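Local coordinates for protein vinylacetyl-CoA Delta-isomerase (Nitrosopumilus maritimus SCM1, PDB 6VJR) that probably dehydrates 4-hydroxybutyryl-CoA and isomerises vinylacetyl-CoA, using a bound flavin and an iron-sulfur cluster, at residues 189-201 against 213-226. Residues are numbered along the deposited sequence; the frame is centred on the assembly and turned at random.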
loop_
_atom_site.group_PDB
_atom_site.type_symbol
_atom_site.label_atom_id
_atom_site.label_comp_id
_atom_site.label_asym_id
_atom_site.label_seq_id
_atom_site.Cartn_x
_atom_site.Cartn_y
_atom_site.Cartn_z
ATOM N N GLY A 189 -11.347 -30.219 7.529
ATOM C CA GLY A 189 -11.241 -31.272 8.522
ATOM C C GLY A 189 -12.439 -32.214 8.566
ATOM O O GLY A 189 -12.599 -32.955 9.532
ATOM N N CYS A 190 -13.290 -32.217 7.549
ATOM C CA CYS A 190 -14.529 -32.996 7.629
ATOM C C CYS A 190 -14.288 -34.499 7.815
ATOM O O CYS A 190 -14.948 -35.163 8.632
ATOM C CB CYS A 190 -15.428 -32.752 6.424
ATOM S SG CYS A 190 -14.678 -33.024 4.800
ATOM N N ILE A 191 -13.307 -35.043 7.114
ATOM C CA ILE A 191 -12.944 -36.449 7.194
ATOM C C ILE A 191 -12.348 -36.782 8.569
ATOM O O ILE A 191 -12.412 -37.930 9.004
ATOM C CB ILE A 191 -12.046 -36.823 6.001
ATOM C CG1 ILE A 191 -12.875 -36.691 4.699
ATOM C CG2 ILE A 191 -11.447 -38.218 6.140
ATOM C CD1 ILE A 191 -12.004 -36.500 3.472
ATOM N N ASN A 192 -11.781 -35.766 9.238
ATOM C CA ASN A 192 -11.171 -35.863 10.550
ATOM C C ASN A 192 -12.171 -35.584 11.672
ATOM O O ASN A 192 -11.770 -35.533 12.808
ATOM C CB ASN A 192 -9.982 -34.904 10.650
ATOM C CG ASN A 192 -8.915 -35.213 9.627
ATOM O OD1 ASN A 192 -8.888 -36.301 9.046
ATOM N ND2 ASN A 192 -8.008 -34.275 9.412
ATOM N N SER A 193 -13.446 -35.387 11.333
ATOM C CA SER A 193 -14.478 -35.004 12.275
ATOM C C SER A 193 -15.340 -36.218 12.654
ATOM O O SER A 193 -15.435 -37.190 11.895
ATOM C CB SER A 193 -15.370 -33.922 11.682
ATOM O OG SER A 193 -14.691 -32.710 11.339
ATOM N N HIS A 194 -16.029 -36.109 13.795
ATOM C CA HIS A 194 -17.001 -37.087 14.269
ATOM C C HIS A 194 -18.427 -36.751 13.806
ATOM O O HIS A 194 -19.209 -37.652 13.476
ATOM C CB HIS A 194 -16.910 -37.241 15.789
ATOM C CG HIS A 194 -15.569 -37.643 16.281
ATOM N ND1 HIS A 194 -14.730 -36.747 16.901
ATOM C CD2 HIS A 194 -14.868 -38.781 16.169
ATOM C CE1 HIS A 194 -13.603 -37.374 17.242
ATOM N NE2 HIS A 194 -13.654 -38.610 16.778
ATOM N N TRP A 195 -18.784 -35.470 13.880
ATOM C CA TRP A 195 -20.061 -34.944 13.435
ATOM C C TRP A 195 -19.812 -33.738 12.545
ATOM O O TRP A 195 -18.834 -33.030 12.759
ATOM C CB TRP A 195 -20.941 -34.508 14.600
ATOM C CG TRP A 195 -21.392 -35.657 15.452
ATOM C CD1 TRP A 195 -20.722 -36.289 16.451
ATOM C CD2 TRP A 195 -22.651 -36.326 15.323
ATOM N NE1 TRP A 195 -21.487 -37.305 16.967
ATOM C CE2 TRP A 195 -22.675 -37.349 16.290
ATOM C CE3 TRP A 195 -23.774 -36.123 14.517
ATOM C CZ2 TRP A 195 -23.765 -38.192 16.435
ATOM C CZ3 TRP A 195 -24.842 -36.970 14.648
ATOM C CH2 TRP A 195 -24.837 -37.981 15.604
ATOM N N ILE A 196 -20.746 -33.492 11.632
ATOM C CA ILE A 196 -20.722 -32.344 10.733
ATOM C C ILE A 196 -22.093 -31.670 10.810
ATOM O O ILE A 196 -23.130 -32.361 10.744
ATOM C CB ILE A 196 -20.411 -32.818 9.316
ATOM C CG1 ILE A 196 -18.984 -33.424 9.265
ATOM C CG2 ILE A 196 -20.565 -31.661 8.345
ATOM C CD1 ILE A 196 -18.712 -34.306 8.079
ATOM N N ILE A 197 -22.096 -30.344 11.047
ATOM C CA ILE A 197 -23.328 -29.574 11.083
ATOM C C ILE A 197 -23.514 -28.856 9.747
ATOM O O ILE A 197 -22.727 -27.987 9.379
ATOM C CB ILE A 197 -23.337 -28.566 12.246
ATOM C CG1 ILE A 197 -23.092 -29.241 13.611
ATOM C CG2 ILE A 197 -24.684 -27.856 12.255
ATOM C CD1 ILE A 197 -22.970 -28.296 14.770
ATOM N N LEU A 198 -24.579 -29.228 9.037
ATOM C CA LEU A 198 -24.941 -28.598 7.780
ATOM C C LEU A 198 -25.708 -27.314 8.096
ATOM O O LEU A 198 -26.623 -27.344 8.915
ATOM C CB LEU A 198 -25.853 -29.536 6.981
ATOM C CG LEU A 198 -25.300 -30.929 6.688
ATOM C CD1 LEU A 198 -26.350 -31.774 6.029
ATOM C CD2 LEU A 198 -24.015 -30.846 5.870
ATOM N N MET A 199 -25.411 -26.236 7.353
ATOM C CA MET A 199 -26.047 -24.943 7.592
ATOM C C MET A 199 -26.200 -24.207 6.272
ATOM O O MET A 199 -25.329 -24.315 5.432
ATOM C CB MET A 199 -25.193 -24.044 8.506
ATOM C CG MET A 199 -24.912 -24.584 9.902
ATOM S SD MET A 199 -23.696 -23.617 10.836
ATOM C CE MET A 199 -22.185 -24.203 10.041
ATOM N N PRO A 200 -27.280 -23.436 6.080
ATOM C CA PRO A 200 -27.444 -22.631 4.868
ATOM C C PRO A 200 -26.371 -21.554 4.791
ATOM O O PRO A 200 -25.873 -21.081 5.813
ATOM C CB PRO A 200 -28.850 -22.081 4.962
ATOM C CG PRO A 200 -29.171 -22.200 6.433
ATOM C CD PRO A 200 -28.376 -23.279 7.041
ATOM N N THR A 201 -26.015 -21.179 3.568
ATOM C CA THR A 201 -24.885 -20.278 3.356
ATOM C C THR A 201 -25.245 -18.847 2.937
ATOM O O THR A 201 -24.327 -18.026 2.768
ATOM C CB THR A 201 -23.940 -20.876 2.320
ATOM O OG1 THR A 201 -22.697 -20.169 2.430
ATOM C CG2 THR A 201 -24.457 -20.705 0.912
ATOM N N ILE A 213 -32.441 -25.572 6.035
ATOM C CA ILE A 213 -32.182 -26.789 6.803
ATOM C C ILE A 213 -30.843 -26.644 7.518
ATOM O O ILE A 213 -29.809 -26.348 6.913
ATOM C CB ILE A 213 -32.231 -28.045 5.910
ATOM C CG1 ILE A 213 -31.918 -29.331 6.682
ATOM C CG2 ILE A 213 -31.355 -27.905 4.669
ATOM C CD1 ILE A 213 -32.928 -29.669 7.764
ATOM N N VAL A 214 -30.889 -26.876 8.836
ATOM C CA VAL A 214 -29.711 -27.107 9.646
ATOM C C VAL A 214 -29.842 -28.474 10.282
ATOM O O VAL A 214 -30.859 -28.756 10.916
ATOM C CB VAL A 214 -29.521 -26.060 10.763
ATOM C CG1 VAL A 214 -28.318 -26.415 11.655
ATOM C CG2 VAL A 214 -29.383 -24.656 10.162
ATOM N N GLY A 215 -28.796 -29.280 10.174
ATOM C CA GLY A 215 -28.818 -30.586 10.822
ATOM C C GLY A 215 -27.429 -31.150 11.020
ATOM O O GLY A 215 -26.535 -30.879 10.226
ATOM N N ALA A 216 -27.278 -31.940 12.089
ATOM C CA ALA A 216 -26.018 -32.590 12.407
ATOM C C ALA A 216 -26.070 -34.026 11.900
ATOM O O ALA A 216 -27.020 -34.770 12.172
ATOM C CB ALA A 216 -25.828 -32.556 13.865
ATOM N N ILE A 217 -24.998 -34.426 11.233
ATOM C CA ILE A 217 -24.871 -35.776 10.732
ATOM C C ILE A 217 -23.561 -36.362 11.248
ATOM O O ILE A 217 -22.545 -35.658 11.342
ATOM C CB ILE A 217 -24.948 -35.843 9.205
ATOM C CG1 ILE A 217 -23.837 -35.109 8.515
ATOM C CG2 ILE A 217 -26.292 -35.347 8.708
ATOM C CD1 ILE A 217 -23.774 -35.345 7.025
ATOM N N PRO A 218 -23.533 -37.673 11.573
ATOM C CA PRO A 218 -22.263 -38.322 11.862
ATOM C C PRO A 218 -21.418 -38.370 10.593
ATOM O O PRO A 218 -21.959 -38.519 9.496
ATOM C CB PRO A 218 -22.687 -39.661 12.457
ATOM C CG PRO A 218 -23.943 -39.946 11.667
ATOM C CD PRO A 218 -24.661 -38.613 11.571
ATOM N N ALA A 219 -20.098 -38.328 10.752
ATOM C CA ALA A 219 -19.234 -38.324 9.584
ATOM C C ALA A 219 -19.407 -39.603 8.773
ATOM O O ALA A 219 -19.140 -39.589 7.585
ATOM C CB ALA A 219 -17.783 -38.192 9.985
ATOM N N ASP A 220 -19.840 -40.703 9.412
ATOM C CA ASP A 220 -20.060 -41.985 8.728
ATOM C C ASP A 220 -21.503 -42.194 8.251
ATOM O O ASP A 220 -21.858 -43.323 7.959
ATOM C CB ASP A 220 -19.623 -43.162 9.590
ATOM C CG ASP A 220 -20.387 -43.397 10.876
ATOM O OD1 ASP A 220 -21.275 -42.559 11.182
ATOM O OD2 ASP A 220 -20.106 -44.451 11.544
ATOM N N ALA A 221 -22.329 -41.133 8.172
ATOM C CA ALA A 221 -23.691 -41.238 7.673
ATOM C C ALA A 221 -23.754 -41.886 6.293
ATOM O O ALA A 221 -22.936 -41.589 5.425
ATOM C CB ALA A 221 -24.319 -39.880 7.626
ATOM N N LYS A 222 -24.794 -42.708 6.098
ATOM C CA LYS A 222 -25.078 -43.289 4.783
ATOM C C LYS A 222 -25.488 -42.190 3.803
ATOM O O LYS A 222 -26.197 -41.261 4.161
ATOM C CB LYS A 222 -26.163 -44.365 4.948
ATOM C CG LYS A 222 -25.636 -45.537 5.762
ATOM C CD LYS A 222 -24.322 -46.174 5.306
ATOM C CE LYS A 222 -23.938 -47.395 6.111
ATOM N NZ LYS A 222 -22.589 -47.852 5.770
ATOM N N GLY A 223 -25.006 -42.283 2.566
ATOM C CA GLY A 223 -25.385 -41.365 1.505
ATOM C C GLY A 223 -24.363 -40.250 1.293
ATOM O O GLY A 223 -24.535 -39.418 0.402
ATOM N N VAL A 224 -23.291 -40.252 2.090
ATOM C CA VAL A 224 -22.251 -39.234 2.013
ATOM C C VAL A 224 -21.072 -39.783 1.230
ATOM O O VAL A 224 -20.611 -40.892 1.465
ATOM C CB VAL A 224 -21.761 -38.798 3.405
ATOM C CG1 VAL A 224 -20.659 -37.753 3.290
ATOM C CG2 VAL A 224 -22.905 -38.286 4.294
ATOM N N THR A 225 -20.580 -38.963 0.300
ATOM C CA THR A 225 -19.322 -39.215 -0.378
ATOM C C THR A 225 -18.414 -38.002 -0.165
ATOM O O THR A 225 -18.873 -36.862 -0.311
ATOM C CB THR A 225 -19.564 -39.422 -1.878
ATOM O OG1 THR A 225 -20.520 -40.465 -2.129
ATOM C CG2 THR A 225 -18.254 -39.715 -2.583
ATOM N N TYR A 226 -17.142 -38.272 0.154
ATOM C CA TYR A 226 -16.125 -37.228 0.300
ATOM C C TYR A 226 -15.171 -37.296 -0.877
ATOM O O TYR A 226 -14.664 -38.381 -1.198
ATOM C CB TYR A 226 -15.309 -37.388 1.589
ATOM C CG TYR A 226 -16.123 -37.345 2.861
ATOM C CD1 TYR A 226 -16.671 -38.509 3.377
ATOM C CD2 TYR A 226 -16.361 -36.164 3.543
ATOM C CE1 TYR A 226 -17.409 -38.505 4.554
ATOM C CE2 TYR A 226 -17.092 -36.148 4.722
ATOM C CZ TYR A 226 -17.626 -37.318 5.229
ATOM O OH TYR A 226 -18.348 -37.229 6.390
#
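W195 to L198 pair with G215 to P218 as neighbouring antiparallel strands; the N-to-C directions of strands 195-198 and 213-218 differ by 170°. Two hydrogen-bonded pairs fix the register. I196 N to I217 O and I217 N to I196 O are both 2.8 Å, whereas in the pair L198 with G215 the bond from G215 N to L198 O lengthens to 3.2 Å. Past W195 and P218, A219 N bonds H194 O (2.9 Å), approaching from above the carbonyl plane.

Both faces of the strand pair are closely packed. On the side of I196 and I217, Y226 packs against C190 and I191: its ring receives I191 CG1 over a face, while C190 SG lies obliquely, 3.8 Å from Y226 CD2. With CG1 anti to its own carbonyl carbon (chi1 -64°), I196 carries CD1 to the ring's edge, 3.4 Å from Y226 OH. Y226 OH donates to A219 O (2.8 Å), in the carbonyl plane and on a lone pair, which ties the ring to the turn 218-221. Replacing Y226 by an alanine would probably open a gap beside C190 and I191 and leave A219 O without this donor.

On the other face, partly exposed W195 makes a CH-pi contact: P218 CB is 4.1 Å from the centroid of its six-membered ring, 8° off the normal. The loose side is the turn after P218, where D220 and K222 are exposed and touch nothing of 189-201.

Within the four-stranded sheet, strand 143-146 runs parallel to 195-198 and strand 269-272 borders 213-218; I197 and V214 meet L110 of helix 101-121, and M199 approaches the FAD-binding G145, while C190 and I191 rest on strand 254-259 of the seven-stranded sheet.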